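Local coordinates for 7beta-hydroxysteroid dehydrogenase (PDB 5GT9), which reduces the 7-oxo group of 7-oxolithocholate with NADPH to give the bile acid ursodeoxycholate, as a homodimeric short-chain dehydrogenase/reductase, at residues Gly8-Ile13 against Asn34-Gly39; Glu182-Gly187 against Leu229-Gly234; Thr188-Ser193 against Ala211-Glu216. All coordinates share one frame; numbering follows the deposited sequence.

How the interactions relate
The three contacts belong to one Rossmann-type subunit, and all touch the same NADP molecule. Interaction 1 lies in the half of the parallel sheet next to the adenine, where strands 10-14 and 34-39 pair. Interaction 2 joins the last two strands, 179-186 and 230-232, at one edge of the sheet; the centres of the two lie about 21 Å apart. Interaction 3 is nested within the loop closed by interaction 2, about 13 Å away between centres, and L212 CD1 packs 3.5 Å from A233 O. NADP bridges the set, its adenine by G39 and its nicotinamide by L186-T189. The T185 side chain of interaction 2 is about 5 Å from that of S143, the inferred transition-state stabiliser.

Interaction 1: Gly8-Ile13 against Asn34-Gly39; sequences GEWGLI and NVVMVG. With NAP (NADP nicotinamide-adenine-dinucleotide phosphate), chain D.
N34 rests on W10 through a CH-pi contact: N34 CB stands almost straight over the six-membered ring of the indole, 3.3 Å from its centroid. With CG anti to the carbonyl carbon (chi1 -75°), W10 carries its indole across to the neighbouring strand. The amide of N34 is turned 61° from the ring plane, so ND2 leans on NE1 and CE2 rather than stacking, while OD1 accepts from E59 N. V35 O lies at the indole edge, 3.7 Å from W10 CZ3. V36 CG2 comes in obliquely, 3.5 Å from W10 CE3. An alanine at W10 is likely to strip the support from N34 CB and V36 CG2 and open a gap at this end of the strand pair.

The backbone bonds form the regular parallel ladder of the first beta-alpha-beta unit of a Rossmann fold, in which helix 19-30 makes the crossover. N34 N and G11 N bond to E9 O and N34 O; V36 N, I13 N and V38 N follow, to G11 O, V36 O and I13 O. The I13 N bond to V36 O is almost straight, 177° at the hydrogen.

Apolar side chains pack on both faces of the pair. L12 CD1 touches V36 CG1 and V38 CG2, at 3.7 Å from each. On the other face I13 CG1 reaches V35 CG1 at 4.2 Å, under side chains of helix 19-30. The second strand ends beside the adenine, G39 CA lying 3.7 Å from NADP N3A, just before the cofactor-binding R40 and R41.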
loop_
_atom_site.group_PDB
_atom_site.type_symbol
_atom_site.label_atom_id
_atom_site.label_comp_id
_atom_site.label_asym_id
_atom_site.label_seq_id
_atom_site.Cartn_x
_atom_site.Cartn_y
_atom_site.Cartn_z
ATOM N N GLY B 8 -31.524 0.998 14.967
ATOM C CA GLY B 8 -31.760 1.201 16.359
ATOM C C GLY B 8 -31.308 2.547 16.878
ATOM O O GLY B 8 -30.711 3.302 16.163
ATOM N N GLU B 9 -31.572 2.792 18.160
ATOM C CA GLU B 9 -31.340 4.062 18.767
ATOM C C GLU B 9 -29.882 4.339 19.074
ATOM O O GLU B 9 -29.443 5.472 18.931
ATOM C CB GLU B 9 -32.139 4.204 20.072
ATOM C CG GLU B 9 -33.640 4.171 19.874
ATOM C CD GLU B 9 -34.391 4.273 21.201
ATOM O OE1 GLU B 9 -33.822 4.793 22.196
ATOM O OE2 GLU B 9 -35.559 3.833 21.238
ATOM N N TRP B 10 -29.142 3.311 19.508
ATOM C CA TRP B 10 -27.778 3.489 20.026
ATOM C C TRP B 10 -26.774 2.666 19.251
ATOM O O TRP B 10 -27.043 1.511 18.880
ATOM C CB TRP B 10 -27.682 3.051 21.483
ATOM C CG TRP B 10 -28.297 4.029 22.462
ATOM C CD1 TRP B 10 -29.634 4.111 22.812
ATOM C CD2 TRP B 10 -27.616 5.015 23.220
ATOM N NE1 TRP B 10 -29.817 5.104 23.748
ATOM C CE2 TRP B 10 -28.598 5.701 23.999
ATOM C CE3 TRP B 10 -26.281 5.444 23.289
ATOM C CZ2 TRP B 10 -28.261 6.755 24.843
ATOM C CZ3 TRP B 10 -25.943 6.478 24.142
ATOM C CH2 TRP B 10 -26.940 7.155 24.890
ATOM N N GLY B 11 -25.643 3.266 18.954
ATOM C CA GLY B 11 -24.535 2.501 18.341
ATOM C C GLY B 11 -23.331 2.502 19.255
ATOM O O GLY B 11 -23.068 3.435 20.009
ATOM N N LEU B 12 -22.591 1.403 19.195
ATOM C CA LEU B 12 -21.490 1.135 20.128
ATOM C C LEU B 12 -20.138 1.124 19.354
ATOM O O LEU B 12 -19.947 0.274 18.496
ATOM C CB LEU B 12 -21.752 -0.212 20.769
ATOM C CG LEU B 12 -20.645 -0.860 21.639
ATOM C CD1 LEU B 12 -20.365 0.030 22.834
ATOM C CD2 LEU B 12 -21.175 -2.248 22.070
ATOM N N ILE B 13 -19.241 2.024 19.704
ATOM C CA ILE B 13 -17.923 2.139 19.038
ATOM C C ILE B 13 -16.910 1.583 20.016
ATOM O O ILE B 13 -16.592 2.202 21.009
ATOM C CB ILE B 13 -17.587 3.560 18.537
ATOM C CG1 ILE B 13 -18.784 4.111 17.723
ATOM C CG2 ILE B 13 -16.320 3.565 17.701
ATOM C CD1 ILE B 13 -19.301 3.233 16.592
ATOM N N ASN B 34 -27.545 7.690 18.793
ATOM C CA ASN B 34 -26.842 8.042 20.024
ATOM C C ASN B 34 -25.633 7.102 20.086
ATOM O O ASN B 34 -25.681 6.026 19.441
ATOM C CB ASN B 34 -27.728 7.799 21.243
ATOM C CG ASN B 34 -28.990 8.662 21.218
ATOM O OD1 ASN B 34 -28.978 9.815 20.773
ATOM N ND2 ASN B 34 -30.082 8.078 21.682
ATOM N N VAL B 35 -24.574 7.554 20.739
ATOM C CA VAL B 35 -23.248 6.898 20.698
ATOM C C VAL B 35 -22.744 6.425 22.059
ATOM O O VAL B 35 -22.538 7.234 22.991
ATOM C CB VAL B 35 -22.199 7.830 20.062
ATOM C CG1 VAL B 35 -20.913 7.099 19.735
ATOM C CG2 VAL B 35 -22.760 8.444 18.788
ATOM N N VAL B 36 -22.503 5.120 22.164
ATOM C CA VAL B 36 -21.696 4.608 23.269
ATOM C C VAL B 36 -20.254 4.519 22.795
ATOM O O VAL B 36 -19.965 3.848 21.791
ATOM C CB VAL B 36 -22.166 3.226 23.736
ATOM C CG1 VAL B 36 -21.381 2.832 24.980
ATOM C CG2 VAL B 36 -23.661 3.194 23.971
ATOM N N MET B 37 -19.397 5.271 23.434
ATOM C CA MET B 37 -18.020 5.416 23.045
ATOM C C MET B 37 -17.153 4.753 24.103
ATOM O O MET B 37 -17.141 5.187 25.249
ATOM C CB MET B 37 -17.673 6.912 22.907
ATOM C CG MET B 37 -18.664 7.707 22.067
ATOM S SD MET B 37 -18.723 9.499 22.357
ATOM C CE MET B 37 -17.164 9.749 23.109
ATOM N N VAL B 38 -16.400 3.746 23.716
ATOM C CA VAL B 38 -15.565 2.966 24.583
ATOM C C VAL B 38 -14.084 3.075 24.203
ATOM O O VAL B 38 -13.692 2.953 23.026
ATOM C CB VAL B 38 -15.932 1.497 24.540
ATOM C CG1 VAL B 38 -15.139 0.708 25.563
ATOM C CG2 VAL B 38 -17.440 1.280 24.675
ATOM N N GLY B 39 -13.272 3.320 25.228
ATOM C CA GLY B 39 -11.843 3.498 25.082
ATOM C C GLY B 39 -11.167 3.628 26.421
ATOM O O GLY B 39 -11.801 3.573 27.465
HETATM P PA NAP D . -7.273 4.278 16.033
HETATM O O1A NAP D . -8.138 4.505 14.819
HETATM O O2A NAP D . -6.806 5.489 16.782
HETATM O O5B NAP D . -8.076 3.379 17.099
HETATM C C5B NAP D . -9.225 3.914 17.718
HETATM C C4B NAP D . -9.108 3.875 19.238
HETATM O O4B NAP D . -9.253 2.582 19.787
HETATM C C3B NAP D . -7.776 4.383 19.727
HETATM O O3B NAP D . -7.714 5.787 19.605
HETATM C C2B NAP D . -7.727 3.830 21.127
HETATM O O2B NAP D . -8.001 4.917 22.056
HETATM C C1B NAP D . -8.766 2.701 21.092
HETATM N N9A NAP D . -8.114 1.536 21.652
HETATM C C8A NAP D . -6.902 0.980 21.297
HETATM N N7A NAP D . -6.624 -0.038 22.109
HETATM C C5A NAP D . -7.618 -0.174 22.979
HETATM C C6A NAP D . -7.876 -0.993 24.118
HETATM N N6A NAP D . -7.023 -2.019 24.488
HETATM N N1A NAP D . -9.043 -0.809 24.722
HETATM C C2A NAP D . -9.936 0.163 24.385
HETATM N N3A NAP D . -9.740 0.968 23.369
HETATM C C4A NAP D . -8.610 0.853 22.655
HETATM O O3 NAP D . -6.031 3.251 15.930
HETATM P PN NAP D . -5.379 2.493 14.683
HETATM O O1N NAP D . -4.090 1.840 15.202
HETATM O O2N NAP D . -5.367 3.476 13.532
HETATM O O5D NAP D . -6.374 1.250 14.478
HETATM C C5D NAP D . -7.743 1.456 14.119
HETATM C C4D NAP D . -8.169 0.240 13.285
HETATM O O4D NAP D . -7.729 0.427 11.931
HETATM C C3D NAP D . -7.599 -1.081 13.754
HETATM O O3D NAP D . -8.589 -2.090 13.728
HETATM C C2D NAP D . -6.475 -1.364 12.791
HETATM O O2D NAP D . -6.126 -2.736 12.663
HETATM C C1D NAP D . -6.984 -0.711 11.501
HETATM N N1N NAP D . -5.849 -0.333 10.630
HETATM C C2N NAP D . -5.298 0.903 10.771
HETATM C C3N NAP D . -4.210 1.266 10.000
HETATM C C7N NAP D . -3.586 2.613 10.084
HETATM O O7N NAP D . -2.810 2.872 9.189
HETATM N N7N NAP D . -3.956 3.539 11.025
HETATM C C4N NAP D . -3.735 0.371 9.054
HETATM C C5N NAP D . -4.356 -0.853 8.868
HETATM C C6N NAP D . -5.405 -1.204 9.726
HETATM P P2B NAP D . -7.607 4.770 23.647
HETATM O O1X NAP D . -8.189 6.011 24.336
HETATM O O2X NAP D . -8.149 3.554 24.217
HETATM O O3X NAP D . -6.088 4.888 23.649
#

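Interaction 2: Glu182-Gly187 against Leu229-Gly234; sequences EVITLG and LSVIAG. With NAP (NADP nicotinamide-adenine-dinucleotide phosphate), chain D.
A233 CB is the bump that fills the hollow between I184 CD1 and L186 CD2, touching L186 CD2 at 3.7 Å. The tip of the isoleucine, I184 CD1, touches both V231 CG1 and A233 CB, the latter just past the end of strand 230-232. Its chi2 of 145°, well short of a staggered value, puts the methyl there. One step back, V231 CG2 lies against the carboxylate of E182, 3.5 Å from OE2. That oxygen is buried with no polar partner in the model, which would probably make the charged form of the group less favourable.

The opposite face carries V183, S230, T185 and I232. V183 CG1, set in the cleft between backbone N and carbonyl carbon (chi1 47°), fills the space beside S230 OG, and I232 CG1 comes up to T185 CB. A water sits in the notch between these side chains, donating to S230 OG and V231 O. It also lies near T185 OG1, though that separation is too short to be trusted. S230 OG is further bonded to E168 of helix 154-173, the helix that packs on this face.

These are the sixth and seventh strands of the 3-2-1-4-5-6-7 sheet of the classical short-chain dehydrogenases. The parallel pairing runs V183 N to L229 O, V231 N to V183 O, T185 N to V231 O (2.8 Å) and A233 N to T185 O. The donor in this last bond is tilted 21° from the carbonyl plane.

Beyond the ladder L186 turns to the cofactor: CD1 reaches NADP O4D at 3.6 Å and CB packs on the nicotinamide ring. G187 O comes within 3.1 Å of NADP C4N, the nicotinamide carbon that gives up or takes the hydride.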
loop_
_atom_site.group_PDB
_atom_site.type_symbol
_atom_site.label_atom_id
_atom_site.label_comp_id
_atom_site.label_asym_id
_atom_site.label_seq_id
_atom_site.Cartn_x
_atom_site.Cartn_y
_atom_site.Cartn_z
ATOM N N GLU B 182 -20.738 -6.280 7.929
ATOM C CA GLU B 182 -19.671 -6.036 6.972
ATOM C C GLU B 182 -18.332 -5.992 7.726
ATOM O O GLU B 182 -18.285 -5.569 8.876
ATOM C CB GLU B 182 -19.850 -4.675 6.300
ATOM C CG GLU B 182 -18.865 -4.368 5.195
ATOM C CD GLU B 182 -18.902 -2.920 4.802
ATOM O OE1 GLU B 182 -20.017 -2.325 4.722
ATOM O OE2 GLU B 182 -17.793 -2.333 4.642
ATOM N N VAL B 183 -17.281 -6.413 7.040
ATOM C CA VAL B 183 -15.909 -6.141 7.521
ATOM C C VAL B 183 -15.302 -5.220 6.510
ATOM O O VAL B 183 -15.397 -5.477 5.293
ATOM C CB VAL B 183 -15.079 -7.448 7.753
ATOM C CG1 VAL B 183 -15.143 -8.450 6.617
ATOM C CG2 VAL B 183 -13.634 -7.109 8.091
ATOM N N ILE B 184 -14.645 -4.197 7.012
ATOM C CA ILE B 184 -13.861 -3.286 6.140
ATOM C C ILE B 184 -12.405 -3.356 6.556
ATOM O O ILE B 184 -12.060 -3.235 7.765
ATOM C CB ILE B 184 -14.386 -1.824 6.176
ATOM C CG1 ILE B 184 -13.628 -1.019 5.057
ATOM C CG2 ILE B 184 -14.246 -1.212 7.540
ATOM C CD1 ILE B 184 -14.435 0.025 4.368
ATOM N N THR B 185 -11.564 -3.656 5.554
ATOM C CA THR B 185 -10.143 -3.976 5.734
ATOM C C THR B 185 -9.366 -2.721 5.334
ATOM O O THR B 185 -9.500 -2.258 4.207
ATOM C CB THR B 185 -9.750 -5.159 4.853
ATOM O OG1 THR B 185 -10.425 -6.335 5.350
ATOM C CG2 THR B 185 -8.260 -5.383 4.873
ATOM N N LEU B 186 -8.705 -2.095 6.319
ATOM C CA LEU B 186 -7.921 -0.908 6.069
ATOM C C LEU B 186 -6.459 -1.185 5.711
ATOM O O LEU B 186 -5.854 -2.123 6.182
ATOM C CB LEU B 186 -7.967 -0.012 7.330
ATOM C CG LEU B 186 -9.347 0.404 7.826
ATOM C CD1 LEU B 186 -9.250 1.543 8.837
ATOM C CD2 LEU B 186 -10.360 0.686 6.785
ATOM N N GLY B 187 -5.920 -0.305 4.874
ATOM C CA GLY B 187 -4.506 -0.124 4.763
ATOM C C GLY B 187 -4.119 1.109 5.531
ATOM O O GLY B 187 -4.824 1.565 6.440
ATOM N N LEU B 229 -19.995 -7.738 1.535
ATOM C CA LEU B 229 -19.731 -8.408 2.791
ATOM C C LEU B 229 -18.321 -8.068 3.291
ATOM O O LEU B 229 -18.158 -7.788 4.471
ATOM C CB LEU B 229 -19.846 -9.930 2.665
ATOM C CG LEU B 229 -21.163 -10.412 2.072
ATOM C CD1 LEU B 229 -21.211 -11.933 2.103
ATOM C CD2 LEU B 229 -22.365 -9.807 2.756
ATOM N N SER B 230 -17.358 -8.100 2.381
ATOM C CA SER B 230 -15.951 -7.898 2.758
ATOM C C SER B 230 -15.352 -6.892 1.800
ATOM O O SER B 230 -15.256 -7.150 0.608
ATOM C CB SER B 230 -15.195 -9.230 2.636
ATOM O OG SER B 230 -13.869 -9.117 3.162
ATOM N N VAL B 231 -15.045 -5.728 2.342
ATOM C CA VAL B 231 -14.653 -4.556 1.557
ATOM C C VAL B 231 -13.243 -4.206 1.977
ATOM O O VAL B 231 -12.916 -4.276 3.170
ATOM C CB VAL B 231 -15.566 -3.386 1.923
ATOM C CG1 VAL B 231 -15.126 -2.085 1.238
ATOM C CG2 VAL B 231 -16.978 -3.703 1.486
ATOM N N ILE B 232 -12.437 -3.810 1.003
ATOM C CA ILE B 232 -11.080 -3.265 1.245
ATOM C C ILE B 232 -11.166 -1.779 0.932
ATOM O O ILE B 232 -11.546 -1.385 -0.177
ATOM C CB ILE B 232 -10.048 -3.959 0.349
ATOM C CG1 ILE B 232 -9.967 -5.463 0.686
ATOM C CG2 ILE B 232 -8.687 -3.331 0.521
ATOM C CD1 ILE B 232 -9.317 -6.324 -0.378
ATOM N N ALA B 233 -10.860 -0.925 1.928
ATOM C CA ALA B 233 -11.071 0.490 1.797
ATOM C C ALA B 233 -10.075 1.073 0.791
ATOM O O ALA B 233 -8.859 0.883 0.920
ATOM C CB ALA B 233 -10.908 1.189 3.141
ATOM N N GLY B 234 -10.631 1.792 -0.165
ATOM C CA GLY B 234 -9.856 2.546 -1.164
ATOM C C GLY B 234 -9.513 1.677 -2.367
ATOM O O GLY B 234 -9.097 0.537 -2.234
HETATM P PA NAP D . -7.273 4.278 16.033
HETATM O O1A NAP D . -8.138 4.505 14.819
HETATM O O2A NAP D . -6.806 5.489 16.782
HETATM O O5B NAP D . -8.076 3.379 17.099
HETATM C C5B NAP D . -9.225 3.914 17.718
HETATM C C4B NAP D . -9.108 3.875 19.238
HETATM O O4B NAP D . -9.253 2.582 19.787
HETATM C C3B NAP D . -7.776 4.383 19.727
HETATM O O3B NAP D . -7.714 5.787 19.605
HETATM C C2B NAP D . -7.727 3.830 21.127
HETATM O O2B NAP D . -8.001 4.917 22.056
HETATM C C1B NAP D . -8.766 2.701 21.092
HETATM N N9A NAP D . -8.114 1.536 21.652
HETATM C C8A NAP D . -6.902 0.980 21.297
HETATM N N7A NAP D . -6.624 -0.038 22.109
HETATM C C5A NAP D . -7.618 -0.174 22.979
HETATM C C6A NAP D . -7.876 -0.993 24.118
HETATM N N6A NAP D . -7.023 -2.019 24.488
HETATM N N1A NAP D . -9.043 -0.809 24.722
HETATM C C2A NAP D . -9.936 0.163 24.385
HETATM N N3A NAP D . -9.740 0.968 23.369
HETATM C C4A NAP D . -8.610 0.853 22.655
HETATM O O3 NAP D . -6.031 3.251 15.930
HETATM P PN NAP D . -5.379 2.493 14.683
HETATM O O1N NAP D . -4.090 1.840 15.202
HETATM O O2N NAP D . -5.367 3.476 13.532
HETATM O O5D NAP D . -6.374 1.250 14.478
HETATM C C5D NAP D . -7.743 1.456 14.119
HETATM C C4D NAP D . -8.169 0.240 13.285
HETATM O O4D NAP D . -7.729 0.427 11.931
HETATM C C3D NAP D . -7.599 -1.081 13.754
HETATM O O3D NAP D . -8.589 -2.090 13.728
HETATM C C2D NAP D . -6.475 -1.364 12.791
HETATM O O2D NAP D . -6.126 -2.736 12.663
HETATM C C1D NAP D . -6.984 -0.711 11.501
HETATM N N1N NAP D . -5.849 -0.333 10.630
HETATM C C2N NAP D . -5.298 0.903 10.771
HETATM C C3N NAP D . -4.210 1.266 10.000
HETATM C C7N NAP D . -3.586 2.613 10.084
HETATM O O7N NAP D . -2.810 2.872 9.189
HETATM N N7N NAP D . -3.956 3.539 11.025
HETATM C C4N NAP D . -3.735 0.371 9.054
HETATM C C5N NAP D . -4.356 -0.853 8.868
HETATM C C6N NAP D . -5.405 -1.204 9.726
HETATM P P2B NAP D . -7.607 4.770 23.647
HETATM O O1X NAP D . -8.189 6.011 24.336
HETATM O O2X NAP D . -8.149 3.554 24.217
HETATM O O3X NAP D . -6.088 4.888 23.649
HETATM O O HOH W 1 -12.313 -6.992 3.954
#

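Interaction 3: Thr188-Ser193 against Ala211-Glu216; sequences TTLTPS and ALTPEE. With NAP (NADP nicotinamide-adenine-dinucleotide phosphate), chain D.
T189 and L212 share a single backbone bridge, L212 N bonding to T188 O (3.0 Å) and L190 N to L212 O (2.9 Å). T189 also meets a flat group, the nicotinamide carboxamide of NADP: its CB stands over one face, 3.8 Å from NADP C7N. From the same side T189 N donates to NADP O7N (2.9 Å), and N7N gives a weak bond to T189 O. Donor and acceptor of one residue thus probably fix the turn of the amide.

This loop, following strand 179-186, is where short-chain dehydrogenases receive the nicotinamide end of the cofactor. Next along, T191 OG1 donates to the NADP phosphate oxygen O2N at 2.7 Å. The hydroxyl is placed between backbone N and carbonyl carbon (chi1 64°), which leaves the CG2 methyl beside P214 CG. L190 is the centre of an inverse gamma turn that bends the chain between the two cofactor contacts.

Side chains fill the remaining surface. L190 CD2 lies 3.7 Å from A211 CB, while its CD1 meets T213 CG2. P214 CG sits against L190 O at 3.4 Å, and T189 CG2 nests by P214 N. T213 and E216 form a capping box at the start of helix 214-224: E216 N donates to T213 OG1, and T213 N gives a weak bond to E216 OE2. At the dimer interface T188 packs on L195 of the second subunit.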
loop_
_atom_site.group_PDB
_atom_site.type_symbol
_atom_site.label_atom_id
_atom_site.label_comp_id
_atom_site.label_asym_id
_atom_site.label_seq_id
_atom_site.Cartn_x
_atom_site.Cartn_y
_atom_site.Cartn_z
ATOM N N THR B 188 -2.996 1.690 5.122
ATOM C CA THR B 188 -2.518 2.910 5.776
ATOM C C THR B 188 -3.544 4.027 5.813
ATOM O O THR B 188 -4.006 4.514 4.787
ATOM C CB THR B 188 -1.235 3.403 5.040
ATOM O OG1 THR B 188 -0.356 2.297 4.938
ATOM C CG2 THR B 188 -0.541 4.460 5.850
ATOM N N THR B 189 -3.778 4.509 7.032
ATOM C CA THR B 189 -4.854 5.426 7.325
ATOM C C THR B 189 -4.335 6.475 8.317
ATOM O O THR B 189 -3.574 6.126 9.216
ATOM C CB THR B 189 -6.012 4.659 7.997
ATOM O OG1 THR B 189 -6.417 3.615 7.110
ATOM C CG2 THR B 189 -7.210 5.577 8.235
ATOM N N LEU B 190 -4.725 7.724 8.112
ATOM C CA LEU B 190 -4.181 8.856 8.918
ATOM C C LEU B 190 -4.764 8.887 10.330
ATOM O O LEU B 190 -5.704 9.625 10.589
ATOM C CB LEU B 190 -4.504 10.203 8.253
ATOM C CG LEU B 190 -3.940 10.455 6.850
ATOM C CD1 LEU B 190 -4.512 11.710 6.218
ATOM C CD2 LEU B 190 -2.423 10.523 6.891
ATOM N N THR B 191 -4.240 8.070 11.201
ATOM C CA THR B 191 -4.634 8.082 12.617
ATOM C C THR B 191 -3.338 8.432 13.381
ATOM O O THR B 191 -2.261 8.401 12.806
ATOM C CB THR B 191 -5.134 6.725 13.074
ATOM O OG1 THR B 191 -4.086 5.759 13.004
ATOM C CG2 THR B 191 -6.325 6.217 12.164
ATOM N N PRO B 192 -3.453 8.772 14.661
ATOM C CA PRO B 192 -2.231 9.027 15.455
ATOM C C PRO B 192 -1.235 7.886 15.389
ATOM O O PRO B 192 -0.017 8.140 15.305
ATOM C CB PRO B 192 -2.796 9.204 16.863
ATOM C CG PRO B 192 -4.132 9.791 16.641
ATOM C CD PRO B 192 -4.679 9.125 15.410
ATOM N N SER B 193 -1.712 6.645 15.466
ATOM C CA SER B 193 -0.793 5.486 15.351
ATOM C C SER B 193 0.081 5.564 14.105
ATOM O O SER B 193 1.297 5.330 14.175
ATOM C CB SER B 193 -1.560 4.170 15.316
ATOM O OG SER B 193 -2.200 3.915 16.544
ATOM N N ALA B 211 -1.965 7.886 2.069
ATOM C CA ALA B 211 -2.793 7.252 3.109
ATOM C C ALA B 211 -4.230 7.675 2.937
ATOM O O ALA B 211 -4.505 8.770 2.479
ATOM C CB ALA B 211 -2.302 7.646 4.503
ATOM N N LEU B 212 -5.170 6.861 3.419
ATOM C CA LEU B 212 -6.536 7.288 3.415
ATOM C C LEU B 212 -6.905 8.053 4.687
ATOM O O LEU B 212 -6.280 7.849 5.691
ATOM C CB LEU B 212 -7.450 6.075 3.315
ATOM C CG LEU B 212 -7.154 5.181 2.096
ATOM C CD1 LEU B 212 -8.214 4.124 2.008
ATOM C CD2 LEU B 212 -7.100 6.001 0.825
ATOM N N THR B 213 -7.918 8.920 4.642
ATOM C CA THR B 213 -8.405 9.537 5.856
ATOM C C THR B 213 -9.353 8.564 6.547
ATOM O O THR B 213 -9.998 7.743 5.856
ATOM C CB THR B 213 -9.167 10.846 5.610
ATOM O OG1 THR B 213 -10.377 10.594 4.866
ATOM C CG2 THR B 213 -8.233 11.817 4.858
ATOM N N PRO B 214 -9.452 8.674 7.882
ATOM C CA PRO B 214 -10.429 7.799 8.569
ATOM C C PRO B 214 -11.831 8.030 8.021
ATOM O O PRO B 214 -12.631 7.063 7.855
ATOM C CB PRO B 214 -10.274 8.193 10.052
ATOM C CG PRO B 214 -8.905 8.709 10.197
ATOM C CD PRO B 214 -8.568 9.345 8.847
ATOM N N GLU B 215 -12.210 9.281 7.771
ATOM C CA GLU B 215 -13.526 9.597 7.236
ATOM C C GLU B 215 -13.849 8.847 5.976
ATOM O O GLU B 215 -14.942 8.303 5.876
ATOM C CB GLU B 215 -13.671 11.066 6.946
ATOM C CG GLU B 215 -13.826 11.879 8.215
ATOM C CD GLU B 215 -12.511 12.486 8.739
ATOM O OE1 GLU B 215 -11.392 11.991 8.420
ATOM O OE2 GLU B 215 -12.624 13.460 9.529
ATOM N N GLU B 216 -12.936 8.889 4.994
ATOM C CA GLU B 216 -13.242 8.174 3.761
ATOM C C GLU B 216 -13.410 6.646 3.974
ATOM O O GLU B 216 -14.254 6.003 3.249
ATOM C CB GLU B 216 -12.293 8.553 2.603
ATOM C CG GLU B 216 -10.877 7.989 2.635
ATOM C CD GLU B 216 -9.885 8.976 2.014
ATOM O OE1 GLU B 216 -10.310 10.053 1.561
ATOM O OE2 GLU B 216 -8.689 8.703 1.998
HETATM P PA NAP D . -7.273 4.278 16.033
HETATM O O1A NAP D . -8.138 4.505 14.819
HETATM O O2A NAP D . -6.806 5.489 16.782
HETATM O O5B NAP D . -8.076 3.379 17.099
HETATM C C5B NAP D . -9.225 3.914 17.718
HETATM C C4B NAP D . -9.108 3.875 19.238
HETATM O O4B NAP D . -9.253 2.582 19.787
HETATM C C3B NAP D . -7.776 4.383 19.727
HETATM O O3B NAP D . -7.714 5.787 19.605
HETATM C C2B NAP D . -7.727 3.830 21.127
HETATM O O2B NAP D . -8.001 4.917 22.056
HETATM C C1B NAP D . -8.766 2.701 21.092
HETATM N N9A NAP D . -8.114 1.536 21.652
HETATM C C8A NAP D . -6.902 0.980 21.297
HETATM N N7A NAP D . -6.624 -0.038 22.109
HETATM C C5A NAP D . -7.618 -0.174 22.979
HETATM C C6A NAP D . -7.876 -0.993 24.118
HETATM N N6A NAP D . -7.023 -2.019 24.488
HETATM N N1A NAP D . -9.043 -0.809 24.722
HETATM C C2A NAP D . -9.936 0.163 24.385
HETATM N N3A NAP D . -9.740 0.968 23.369
HETATM C C4A NAP D . -8.610 0.853 22.655
HETATM O O3 NAP D . -6.031 3.251 15.930
HETATM P PN NAP D . -5.379 2.493 14.683
HETATM O O1N NAP D . -4.090 1.840 15.202
HETATM O O2N NAP D . -5.367 3.476 13.532
HETATM O O5D NAP D . -6.374 1.250 14.478
HETATM C C5D NAP D . -7.743 1.456 14.119
HETATM C C4D NAP D . -8.169 0.240 13.285
HETATM O O4D NAP D . -7.729 0.427 11.931
HETATM C C3D NAP D . -7.599 -1.081 13.754
HETATM O O3D NAP D . -8.589 -2.090 13.728
HETATM C C2D NAP D . -6.475 -1.364 12.791
HETATM O O2D NAP D . -6.126 -2.736 12.663
HETATM C C1D NAP D . -6.984 -0.711 11.501
HETATM N N1N NAP D . -5.849 -0.333 10.630
HETATM C C2N NAP D . -5.298 0.903 10.771
HETATM C C3N NAP D . -4.210 1.266 10.000
HETATM C C7N NAP D . -3.586 2.613 10.084
HETATM O O7N NAP D . -2.810 2.872 9.189
HETATM N N7N NAP D . -3.956 3.539 11.025
HETATM C C4N NAP D . -3.735 0.371 9.054
HETATM C C5N NAP D . -4.356 -0.853 8.868
HETATM C C6N NAP D . -5.405 -1.204 9.726
HETATM P P2B NAP D . -7.607 4.770 23.647
HETATM O O1X NAP D . -8.189 6.011 24.336
HETATM O O2X NAP D . -8.149 3.554 24.217
HETATM O O3X NAP D . -6.088 4.888 23.649
#